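Local coordinates for protein Dok-7 (Mus musculus, PDB 3ML4), which activates the receptor tyrosine kinase MuSK as a dimeric cytoplasmic adaptor needed for neuromuscular synapse formation, and binds phosphoinositides through its PH domain, at residues L28-P33 and V91-D96; L135-D140 and D201-G206; A83-S88 and V143-I148. One frame throughout, in Å; residues are numbered along the deposited sequence.

Interaction 1. Residues L28-P33 and V91-D96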
loop_
_atom_site.group_PDB
_atom_site.type_symbol
_atom_site.label_atom_id
_atom_site.label_comp_id
_atom_site.label_asym_id
_atom_site.label_seq_id
_atom_site.Cartn_x
_atom_site.Cartn_y
_atom_site.Cartn_z
ATOM N N LEU B 28 8.180 7.203 21.519
ATOM C CA LEU B 28 7.465 6.395 20.529
ATOM C C LEU B 28 7.926 6.692 19.119
ATOM O O LEU B 28 8.024 7.852 18.715
ATOM C CB LEU B 28 5.949 6.613 20.639
ATOM C CG LEU B 28 5.016 5.796 19.735
ATOM C CD1 LEU B 28 4.975 4.326 20.141
ATOM C CD2 LEU B 28 3.620 6.381 19.754
ATOM N N VAL B 29 8.207 5.626 18.380
ATOM C CA VAL B 29 8.569 5.717 16.968
ATOM C C VAL B 29 7.463 5.095 16.110
ATOM O O VAL B 29 7.112 3.921 16.283
ATOM C CB VAL B 29 9.937 5.027 16.685
ATOM C CG1 VAL B 29 10.140 4.767 15.192
ATOM C CG2 VAL B 29 11.082 5.857 17.242
ATOM N N LEU B 30 6.912 5.892 15.197
ATOM C CA LEU B 30 5.954 5.387 14.219
ATOM C C LEU B 30 6.545 5.411 12.829
ATOM O O LEU B 30 7.088 6.428 12.391
ATOM C CB LEU B 30 4.649 6.188 14.244
ATOM C CG LEU B 30 3.699 5.907 15.410
ATOM C CD1 LEU B 30 2.488 6.818 15.334
ATOM C CD2 LEU B 30 3.270 4.429 15.464
ATOM N N ARG B 31 6.445 4.274 12.146
ATOM C CA ARG B 31 6.867 4.168 10.750
ATOM C C ARG B 31 6.058 3.127 9.986
ATOM O O ARG B 31 5.541 2.174 10.573
ATOM C CB ARG B 31 8.377 3.887 10.641
ATOM C CG ARG B 31 8.845 2.460 10.951
ATOM C CD ARG B 31 10.330 2.375 10.624
ATOM N NE ARG B 31 10.930 1.043 10.676
ATOM C CZ ARG B 31 10.922 0.172 9.669
ATOM N NH1 ARG B 31 10.298 0.460 8.537
ATOM N NH2 ARG B 31 11.526 -1.003 9.801
ATOM N N LYS B 32 5.941 3.335 8.678
ATOM C CA LYS B 32 5.334 2.359 7.779
ATOM C C LYS B 32 6.283 1.170 7.620
ATOM O O LYS B 32 7.461 1.368 7.319
ATOM C CB LYS B 32 5.050 2.999 6.418
ATOM C CG LYS B 32 3.927 4.031 6.434
ATOM C CD LYS B 32 3.985 4.964 5.227
ATOM C CE LYS B 32 3.190 4.439 4.031
ATOM N NZ LYS B 32 3.902 3.374 3.278
ATOM N N PRO B 33 5.777 -0.064 7.843
ATOM C CA PRO B 33 6.561 -1.306 7.722
ATOM C C PRO B 33 7.113 -1.522 6.317
ATOM O O PRO B 33 8.158 -2.152 6.154
ATOM C CB PRO B 33 5.539 -2.407 8.043
ATOM C CG PRO B 33 4.468 -1.724 8.815
ATOM C CD PRO B 33 4.385 -0.343 8.245
ATOM N N VAL B 91 -6.169 2.657 19.295
ATOM C CA VAL B 91 -4.929 2.922 20.021
ATOM C C VAL B 91 -4.885 4.395 20.392
ATOM O O VAL B 91 -4.894 5.253 19.511
ATOM C CB VAL B 91 -3.680 2.537 19.189
ATOM C CG1 VAL B 91 -2.399 2.974 19.894
ATOM C CG2 VAL B 91 -3.661 1.040 18.922
HETATM N N MSE B 92 -4.845 4.682 21.692
HETATM C CA MSE B 92 -4.875 6.064 22.183
HETATM C C MSE B 92 -3.484 6.594 22.503
HETATM O O MSE B 92 -2.770 6.029 23.328
HETATM C CB MSE B 92 -5.791 6.200 23.408
HETATM C CG MSE B 92 -7.234 5.727 23.198
HETATM SE SE MSE B 92 -8.152 6.546 21.668
HETATM C CE MSE B 92 -8.191 8.414 22.251
ATOM N N LEU B 93 -3.112 7.678 21.830
ATOM C CA LEU B 93 -1.831 8.340 22.044
ATOM C C LEU B 93 -2.026 9.593 22.890
ATOM O O LEU B 93 -2.996 10.325 22.705
ATOM C CB LEU B 93 -1.183 8.714 20.707
ATOM C CG LEU B 93 -0.851 7.634 19.669
ATOM C CD1 LEU B 93 -0.104 8.248 18.488
ATOM C CD2 LEU B 93 -0.036 6.510 20.267
ATOM N N GLY B 94 -1.096 9.834 23.810
ATOM C CA GLY B 94 -1.190 10.962 24.728
ATOM C C GLY B 94 -0.107 11.997 24.517
ATOM O O GLY B 94 1.082 11.699 24.630
ATOM N N PHE B 95 -0.529 13.220 24.220
ATOM C CA PHE B 95 0.386 14.321 23.988
ATOM C C PHE B 95 0.153 15.419 25.003
ATOM O O PHE B 95 -0.941 15.549 25.549
ATOM C CB PHE B 95 0.194 14.893 22.585
ATOM C CG PHE B 95 0.309 13.878 21.500
ATOM C CD1 PHE B 95 -0.814 13.189 21.056
ATOM C CD2 PHE B 95 1.541 13.604 20.917
ATOM C CE1 PHE B 95 -0.714 12.245 20.050
ATOM C CE2 PHE B 95 1.652 12.660 19.905
ATOM C CZ PHE B 95 0.518 11.979 19.469
ATOM N N ASP B 96 1.193 16.210 25.238
ATOM C CA ASP B 96 1.108 17.382 26.097
ATOM C C ASP B 96 0.487 18.513 25.292
ATOM O O ASP B 96 -0.649 18.917 25.537
ATOM C CB ASP B 96 2.505 17.790 26.570
ATOM C CG ASP B 96 3.492 16.633 26.545
ATOM O OD1 ASP B 96 3.078 15.477 26.806
ATOM O OD2 ASP B 96 4.685 16.877 26.259
#

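Interaction 2. Residues L135-D140 and D201-G206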
loop_
_atom_site.group_PDB
_atom_site.type_symbol
_atom_site.label_atom_id
_atom_site.label_comp_id
_atom_site.label_asym_id
_atom_site.label_seq_id
_atom_site.Cartn_x
_atom_site.Cartn_y
_atom_site.Cartn_z
ATOM N N LEU B 135 -17.422 9.970 10.181
ATOM C CA LEU B 135 -17.225 9.135 8.997
ATOM C C LEU B 135 -15.768 9.172 8.560
ATOM O O LEU B 135 -15.209 10.252 8.357
ATOM C CB LEU B 135 -18.131 9.585 7.843
ATOM C CG LEU B 135 -18.076 8.715 6.578
ATOM C CD1 LEU B 135 -18.862 7.415 6.747
ATOM C CD2 LEU B 135 -18.581 9.485 5.371
ATOM N N HIS B 136 -15.160 7.997 8.418
ATOM C CA HIS B 136 -13.764 7.900 7.976
ATOM C C HIS B 136 -13.615 7.225 6.621
ATOM O O HIS B 136 -14.147 6.138 6.392
ATOM C CB HIS B 136 -12.913 7.146 9.001
ATOM C CG HIS B 136 -12.828 7.820 10.332
ATOM N ND1 HIS B 136 -11.779 8.641 10.683
ATOM C CD2 HIS B 136 -13.660 7.796 11.399
ATOM C CE1 HIS B 136 -11.968 9.094 11.909
ATOM N NE2 HIS B 136 -13.102 8.596 12.366
ATOM N N LEU B 137 -12.891 7.879 5.723
ATOM C CA LEU B 137 -12.465 7.230 4.496
ATOM C C LEU B 137 -10.996 6.876 4.648
ATOM O O LEU B 137 -10.162 7.758 4.856
ATOM C CB LEU B 137 -12.705 8.127 3.283
ATOM C CG LEU B 137 -12.369 7.537 1.912
ATOM C CD1 LEU B 137 -13.467 7.827 0.900
ATOM C CD2 LEU B 137 -11.037 8.072 1.415
ATOM N N CYS B 138 -10.696 5.583 4.589
ATOM C CA CYS B 138 -9.318 5.104 4.643
ATOM C C CYS B 138 -8.964 4.326 3.379
ATOM O O CYS B 138 -9.122 3.104 3.326
ATOM C CB CYS B 138 -9.087 4.243 5.882
ATOM S SG CYS B 138 -7.340 3.942 6.234
ATOM N N ASN B 139 -8.494 5.058 2.370
ATOM C CA ASN B 139 -8.177 4.515 1.045
ATOM C C ASN B 139 -9.342 3.744 0.401
ATOM O O ASN B 139 -10.235 4.345 -0.186
ATOM C CB ASN B 139 -6.882 3.681 1.069
ATOM C CG ASN B 139 -5.687 4.462 1.595
ATOM O OD1 ASN B 139 -5.258 5.452 1.002
ATOM N ND2 ASN B 139 -5.138 4.011 2.714
ATOM N N ASP B 140 -9.325 2.422 0.518
ATOM C CA ASP B 140 -10.312 1.569 -0.141
ATOM C C ASP B 140 -11.515 1.224 0.749
ATOM O O ASP B 140 -12.463 0.584 0.289
ATOM C CB ASP B 140 -9.647 0.292 -0.691
ATOM C CG ASP B 140 -8.453 -0.177 0.154
ATOM O OD1 ASP B 140 -7.531 -0.811 -0.414
ATOM O OD2 ASP B 140 -8.429 0.087 1.377
ATOM N N ASP B 201 -16.013 10.721 -5.572
ATOM C CA ASP B 201 -15.852 10.777 -7.028
ATOM C C ASP B 201 -14.406 10.578 -7.463
ATOM O O ASP B 201 -14.130 9.907 -8.464
ATOM C CB ASP B 201 -16.362 12.118 -7.573
ATOM C CG ASP B 201 -17.877 12.247 -7.506
ATOM O OD1 ASP B 201 -18.577 11.217 -7.384
ATOM O OD2 ASP B 201 -18.365 13.388 -7.579
ATOM N N CYS B 202 -13.492 11.184 -6.713
ATOM C CA CYS B 202 -12.084 11.124 -7.031
ATOM C C CYS B 202 -11.516 9.732 -6.786
ATOM O O CYS B 202 -10.912 9.149 -7.689
ATOM C CB CYS B 202 -11.318 12.178 -6.240
ATOM S SG CYS B 202 -11.560 13.862 -6.849
ATOM N N ILE B 203 -11.723 9.193 -5.583
ATOM C CA ILE B 203 -11.119 7.906 -5.200
ATOM C C ILE B 203 -11.554 6.748 -6.115
ATOM O O ILE B 203 -10.709 5.995 -6.614
ATOM C CB ILE B 203 -11.324 7.565 -3.679
ATOM C CG1 ILE B 203 -10.219 8.175 -2.812
ATOM C CG2 ILE B 203 -11.248 6.065 -3.437
ATOM C CD1 ILE B 203 -10.183 9.688 -2.731
ATOM N N VAL B 204 -12.861 6.628 -6.352
ATOM C CA VAL B 204 -13.398 5.527 -7.167
ATOM C C VAL B 204 -12.926 5.587 -8.622
ATOM O O VAL B 204 -13.026 4.606 -9.358
ATOM C CB VAL B 204 -14.950 5.411 -7.086
ATOM C CG1 VAL B 204 -15.398 5.249 -5.635
ATOM C CG2 VAL B 204 -15.643 6.602 -7.754
ATOM N N ARG B 205 -12.398 6.741 -9.018
ATOM C CA ARG B 205 -11.810 6.913 -10.346
ATOM C C ARG B 205 -10.282 6.940 -10.295
ATOM O O ARG B 205 -9.628 7.196 -11.307
ATOM C CB ARG B 205 -12.358 8.179 -11.014
ATOM C CG ARG B 205 -13.829 8.085 -11.341
ATOM C CD ARG B 205 -14.424 9.416 -11.761
ATOM N NE ARG B 205 -15.782 9.198 -12.244
ATOM C CZ ARG B 205 -16.866 9.168 -11.471
ATOM N NH1 ARG B 205 -16.766 9.377 -10.162
ATOM N NH2 ARG B 205 -18.052 8.938 -12.015
ATOM N N GLY B 206 -9.725 6.683 -9.114
ATOM C CA GLY B 206 -8.275 6.552 -8.947
ATOM C C GLY B 206 -7.519 7.858 -8.781
ATOM O O GLY B 206 -6.280 7.870 -8.729
#

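Interaction 3. Residues A83-S88 and V143-I148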
loop_
_atom_site.group_PDB
_atom_site.type_symbol
_atom_site.label_atom_id
_atom_site.label_comp_id
_atom_site.label_asym_id
_atom_site.label_seq_id
_atom_site.Cartn_x
_atom_site.Cartn_y
_atom_site.Cartn_z
ATOM N N ALA B 83 -6.401 9.226 18.329
ATOM C CA ALA B 83 -6.906 7.881 18.181
ATOM C C ALA B 83 -6.486 7.333 16.828
ATOM O O ALA B 83 -6.743 7.951 15.792
ATOM C CB ALA B 83 -8.415 7.871 18.317
ATOM N N ILE B 84 -5.805 6.191 16.854
ATOM C CA ILE B 84 -5.622 5.367 15.668
ATOM C C ILE B 84 -6.732 4.331 15.719
ATOM O O ILE B 84 -6.716 3.420 16.550
ATOM C CB ILE B 84 -4.213 4.715 15.612
ATOM C CG1 ILE B 84 -3.162 5.781 15.301
ATOM C CG2 ILE B 84 -4.147 3.616 14.550
ATOM C CD1 ILE B 84 -1.765 5.430 15.766
ATOM N N ILE B 85 -7.716 4.511 14.848
ATOM C CA ILE B 85 -8.893 3.652 14.814
ATOM C C ILE B 85 -8.643 2.449 13.915
ATOM O O ILE B 85 -8.219 2.594 12.769
ATOM C CB ILE B 85 -10.145 4.416 14.336
ATOM C CG1 ILE B 85 -10.338 5.688 15.165
ATOM C CG2 ILE B 85 -11.394 3.515 14.418
ATOM C CD1 ILE B 85 -11.117 6.762 14.465
ATOM N N CYS B 86 -8.899 1.264 14.456
ATOM C CA CYS B 86 -8.710 0.027 13.726
ATOM C C CYS B 86 -9.986 -0.797 13.764
ATOM O O CYS B 86 -10.839 -0.588 14.631
ATOM C CB CYS B 86 -7.553 -0.767 14.329
ATOM S SG CYS B 86 -6.010 0.159 14.420
ATOM N N LEU B 87 -10.115 -1.735 12.826
ATOM C CA LEU B 87 -11.264 -2.644 12.813
ATOM C C LEU B 87 -11.402 -3.379 14.143
ATOM O O LEU B 87 -12.509 -3.517 14.665
ATOM C CB LEU B 87 -11.184 -3.628 11.643
ATOM C CG LEU B 87 -11.332 -3.004 10.251
ATOM C CD1 LEU B 87 -10.899 -3.983 9.161
ATOM C CD2 LEU B 87 -12.759 -2.505 10.017
ATOM N N SER B 88 -10.269 -3.815 14.693
ATOM C CA SER B 88 -10.233 -4.505 15.984
ATOM C C SER B 88 -10.319 -3.542 17.164
ATOM O O SER B 88 -11.298 -3.554 17.912
ATOM C CB SER B 88 -8.980 -5.383 16.099
ATOM O OG SER B 88 -7.810 -4.689 15.686
ATOM N N VAL B 143 -15.704 3.744 6.821
ATOM C CA VAL B 143 -16.012 3.353 8.181
ATOM C C VAL B 143 -16.790 4.460 8.887
ATOM O O VAL B 143 -16.565 5.646 8.644
ATOM C CB VAL B 143 -14.702 2.971 8.939
ATOM C CG1 VAL B 143 -14.720 3.384 10.404
ATOM C CG2 VAL B 143 -14.435 1.489 8.801
ATOM N N LEU B 144 -17.726 4.059 9.734
ATOM C CA LEU B 144 -18.343 4.973 10.684
ATOM C C LEU B 144 -17.839 4.647 12.082
ATOM O O LEU B 144 -17.704 3.477 12.432
ATOM C CB LEU B 144 -19.876 4.899 10.609
ATOM C CG LEU B 144 -20.545 5.943 9.708
ATOM C CD1 LEU B 144 -21.991 5.580 9.401
ATOM C CD2 LEU B 144 -20.471 7.340 10.322
ATOM N N ALA B 145 -17.552 5.676 12.871
ATOM C CA ALA B 145 -16.978 5.476 14.206
ATOM C C ALA B 145 -17.636 6.340 15.274
ATOM O O ALA B 145 -17.996 7.490 15.025
ATOM C CB ALA B 145 -15.464 5.701 14.183
ATOM N N ARG B 146 -17.768 5.763 16.466
ATOM C CA ARG B 146 -18.480 6.372 17.586
ATOM C C ARG B 146 -17.726 6.206 18.885
ATOM O O ARG B 146 -16.918 5.283 19.037
ATOM C CB ARG B 146 -19.822 5.679 17.792
ATOM C CG ARG B 146 -21.004 6.369 17.202
ATOM C CD ARG B 146 -22.270 5.639 17.613
ATOM N NE ARG B 146 -22.714 6.040 18.943
ATOM C CZ ARG B 146 -23.564 7.033 19.179
ATOM N NH1 ARG B 146 -24.072 7.733 18.171
ATOM N NH2 ARG B 146 -23.906 7.324 20.424
ATOM N N ASP B 147 -18.053 7.085 19.831
ATOM C CA ASP B 147 -17.614 7.000 21.226
ATOM C C ASP B 147 -16.124 7.265 21.430
ATOM O O ASP B 147 -15.360 7.456 20.480
ATOM C CB ASP B 147 -18.000 5.655 21.878
ATOM C CG ASP B 147 -19.418 5.207 21.544
ATOM O OD1 ASP B 147 -20.265 6.059 21.199
ATOM O OD2 ASP B 147 -19.686 3.988 21.632
ATOM N N ILE B 148 -15.740 7.310 22.700
ATOM C CA ILE B 148 -14.352 7.343 23.098
ATOM C C ILE B 148 -14.196 6.190 24.080
ATOM O O ILE B 148 -14.958 6.110 25.041
ATOM C CB ILE B 148 -13.969 8.692 23.743
ATOM C CG1 ILE B 148 -14.177 9.837 22.742
ATOM C CG2 ILE B 148 -12.520 8.659 24.215
ATOM C CD1 ILE B 148 -14.431 11.201 23.375
#

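Interaction 1. Residues L28-P33 and V91-D96
Leu93, on strand 90-94, meets Leu28 and Leu30 of strand 24-31 inside the PH domain, whose strands fold round an apolar core closed by the C-terminal helix 98-112. The two strands are not neighbours in the sheet: the CA atoms of Leu28 and Leu93 lie 9.6 Å apart, and side chains alone bridge the gap. Followed outward, Leu93 starts with CB aimed at strand 24-31 but still 5.4 Å from Leu28 CD2. CG stands anti to the carbonyl carbon (chi1 -59°) and closes to 4.6 Å from the same Leu28 methyl. There the chain forks. CD2 meets Leu28 CD2 methyl to methyl at 3.7 Å, while CD1 is directed along strand 24-31 toward Leu30. Leu28 comes to this meeting with CG anti to its backbone N (chi1 -177°), and the two leucine side chains cross at about a right angle. All three leucines are buried, and all three also touch Trp104 of helix 98-112, which closes this part of the core. Phe95, two residues after Leu93, sets its ring edge-to-face with that of Trp104. Past Leu30, Arg31 forms a salt bridge with Glu7 and packs on Val204 of the second subunit. The looser of the two methyl contacts joins Leu93 CD1 to Leu30 CD1 at 4.3 Å.

Interaction 2. Residues L135-D140 and D201-G206
Ile203, in the last turn of helix 193-203, points at the end of strand 133-138 and the loop after it, touching Leu137 and Asn139. This is the C-terminal helix of the PTB domain packing on its beta sandwich. Along the helix end, Asp201 comes first. Its carbonyl O accepts Arg205 NH1 at 3.2 Å in a nearly straight bond (168° at the hydrogen), on a lone pair in the carbonyl plane and with the oxygen in the guanidinium plane. Its OD1 lies 3.8 Å from Arg205 NH1, a long salt bridge, and is hydrogen-bonded to Tyr164 OH and to a polar side chain of the bound MuSK peptide. Cys202 then offers its carbonyl to Arg205 N. Ile203 follows with the contact itself. Its CG1 faces Leu137 CD2 at 4.3 Å, whereas CG2, anti to the backbone N, rests 3.8 Å from Asn139 O. Asn139 starts its side chain away from the helix end; OD1 accepts the backbone N of Glu114 and ND2 gives to Leu112 O. Leu158 packs on both Leu137 and Ile203 and so extends the apolar patch, and Val204 also packs on Leu158, and on Tyr164 and the peptide. Gly206, with positive phi (83°), ends the helix as C-prime of a Schellman motif: the amide of the next residue returns to Cys202 O, and Gly206 N bonds to Ile203 O at 2.8 Å.

Interaction 3. Residues A83-S88 and V143-I148
Apolar contacts alone join Ile85 and Leu87 to Ala145 and Val143, with no hydrogen bond between the two segments. Ile85 aims its CB at the other strand and, with CD1 roughly anti to CA (chi2 155°), brings that terminal methyl 4.5 Å from Ala145 CB. Leu87 lies past the end of strand 81-86. Its CB does not point across, but the tip swings back until CD2 is 4.5 Å from Val143 CG2. Both distances are at the loose end of van der Waals packing, and the backbones stay apart, with 8.3 Å between Ile85 CA and Ala145 CA. The contact belongs to the interface of the PH and PTB domains: strand 81-86 of the PH sheet faces strand 141-146 of the PTB sheet. His136 of the neighbouring PTB strand packs on both Ile85 and Ala145, and Gln155 on both Leu87 and Val143. Further along, Ile148 packs on Leu73, Pro74 and Tyr75. Charged groups pair within the PTB side. Arg146 NE is 3.3 Å from Asp147 OD1 in a salt bridge whose hydrogen bond is weak and bent (129°), and it has a second carboxylate partner in Glu129 OE1.

Overall arrangement
Interaction 1 lies in the PH domain and interaction 2 in the PTB domain, their centres about 24 Å apart. Interaction 3 lies between them, its centre about 16 Å from that of interaction 1 and 17 Å from that of interaction 2, and joins the two domains. It shares a sheet with each: strands 81-86 and 90-94 are paired through Val91 N and Ile84 O (2.9 Å), strands 133-138 and 141-146 through His136 N and Val143 O. Along the chain interactions 1 and 2 come in series, and interaction 3 alternates with both. Other residues of the segments in interactions 1 and 2 reach the second subunit and the bound peptide, consistent with a place near the MuSK-binding dimer interface.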